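PDB 3EBR: ChrR-like cupin domain-containing protein from Ralstonia eutropha JMP134, which is of unknown function but adopts the small beta-barrel fold of the cupin superfamily, with a ChrR-like cupin domain. Local coordinates for residues 58-61 with 62-66. Sequence-based numbering, arbitrary orientation.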
# COMPACT_ATOMS: atom_id res chain seq x y z
N HIS A 58 -19.15 12.49 1.89
CA HIS A 58 -18.21 12.09 0.87
C HIS A 58 -18.12 10.58 0.81
O HIS A 58 -18.31 9.91 1.82
CB HIS A 58 -16.81 12.68 1.10
CG HIS A 58 -16.13 12.21 2.36
ND1 HIS A 58 -16.11 12.95 3.52
CD2 HIS A 58 -15.42 11.08 2.63
CE1 HIS A 58 -15.43 12.31 4.45
NE2 HIS A 58 -15.01 11.16 3.94
N HIS A 59 -17.87 10.08 -0.40
CA HIS A 59 -17.64 8.68 -0.68
C HIS A 59 -16.15 8.71 -0.90
O HIS A 59 -15.70 9.59 -1.64
CB HIS A 59 -18.33 8.22 -1.95
CG HIS A 59 -18.02 6.82 -2.35
ND1 HIS A 59 -18.87 5.76 -2.10
CD2 HIS A 59 -16.95 6.29 -3.00
CE1 HIS A 59 -18.34 4.65 -2.58
NE2 HIS A 59 -17.18 4.94 -3.12
N HIS A 60 -15.42 7.79 -0.27
CA HIS A 60 -13.97 7.70 -0.41
C HIS A 60 -13.58 6.37 -1.07
O HIS A 60 -14.04 5.31 -0.64
CB HIS A 60 -13.27 7.90 0.93
CG HIS A 60 -11.79 7.92 0.81
ND1 HIS A 60 -11.13 8.79 -0.03
CD2 HIS A 60 -10.83 7.20 1.42
CE1 HIS A 60 -9.83 8.58 0.05
NE2 HIS A 60 -9.62 7.63 0.93
N THR A 61 -12.71 6.44 -2.09
CA THR A 61 -12.27 5.27 -2.85
C THR A 61 -11.21 4.34 -2.22
O THR A 61 -11.19 3.15 -2.55
CB THR A 61 -11.75 5.74 -4.24
OG1 THR A 61 -10.67 6.66 -4.07
CG2 THR A 61 -12.87 6.42 -5.03
N GLY A 62 -10.36 4.87 -1.34
CA GLY A 62 -9.31 4.07 -0.66
C GLY A 62 -9.49 4.14 0.84
O GLY A 62 -10.61 4.15 1.32
N THR A 63 -8.39 4.17 1.58
CA THR A 63 -8.45 4.22 3.03
C THR A 63 -8.12 5.61 3.55
O THR A 63 -7.65 6.46 2.80
CB THR A 63 -7.46 3.23 3.64
OG1 THR A 63 -6.15 3.54 3.16
CG2 THR A 63 -7.81 1.81 3.24
N VAL A 64 -8.43 5.83 4.83
CA VAL A 64 -8.14 7.07 5.53
C VAL A 64 -7.77 6.71 6.97
O VAL A 64 -8.55 6.02 7.63
CB VAL A 64 -9.32 8.06 5.58
CG1 VAL A 64 -8.89 9.34 6.30
CG2 VAL A 64 -9.82 8.41 4.22
N ILE A 65 -6.59 7.12 7.42
CA ILE A 65 -6.15 6.93 8.79
C ILE A 65 -6.27 8.33 9.40
O ILE A 65 -5.67 9.26 8.85
CB ILE A 65 -4.71 6.45 8.89
CG1 ILE A 65 -4.55 5.06 8.27
CG2 ILE A 65 -4.26 6.44 10.37
CD1 ILE A 65 -3.12 4.57 8.21
N VAL A 66 -7.04 8.49 10.47
CA VAL A 66 -7.21 9.78 11.12
C VAL A 66 -6.79 9.73 12.58
O VAL A 66 -7.35 8.93 13.34
CB VAL A 66 -8.68 10.28 11.08
CG1 VAL A 66 -8.76 11.65 11.72
CG2 VAL A 66 -9.24 10.34 9.67
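The backbone of H60 leaves strand 58-60 and turns through T61, G62 and T63 into V64, where strand 64-70 begins. The H60 side chain lies inside this bend. It is modelled in two conformers; the ring contacts given here hold for one of them and are tentative. In it CG is anti to the backbone N (chi1 -176°), which directs the ring toward T63 O and V64. H60 NE2 donates a bent hydrogen bond to T63 O at 3.0 Å, with an N-H...O angle of 144°. The carbonyl oxygen lies close to the ring plane, but the nitrogen sits well above the carbonyl plane of T63. G62 N lies over one ring face, 3.6 Å above the plane and offset toward the rim. H60 CD2 lies beside G62 O. The methyl CG2 of V64 meets the same ring obliquely, near CD2 and NE2. The other ring nitrogen, H60 ND1, makes a weak hydrogen bond to E117 O. T61 OG1 is hydrogen-bonded to E117 N. The turn links the two sheets of the cupin barrel: strand 58-60 pairs with 94-100 and 118-121, and strand 64-70 with 108-115 and 87-90.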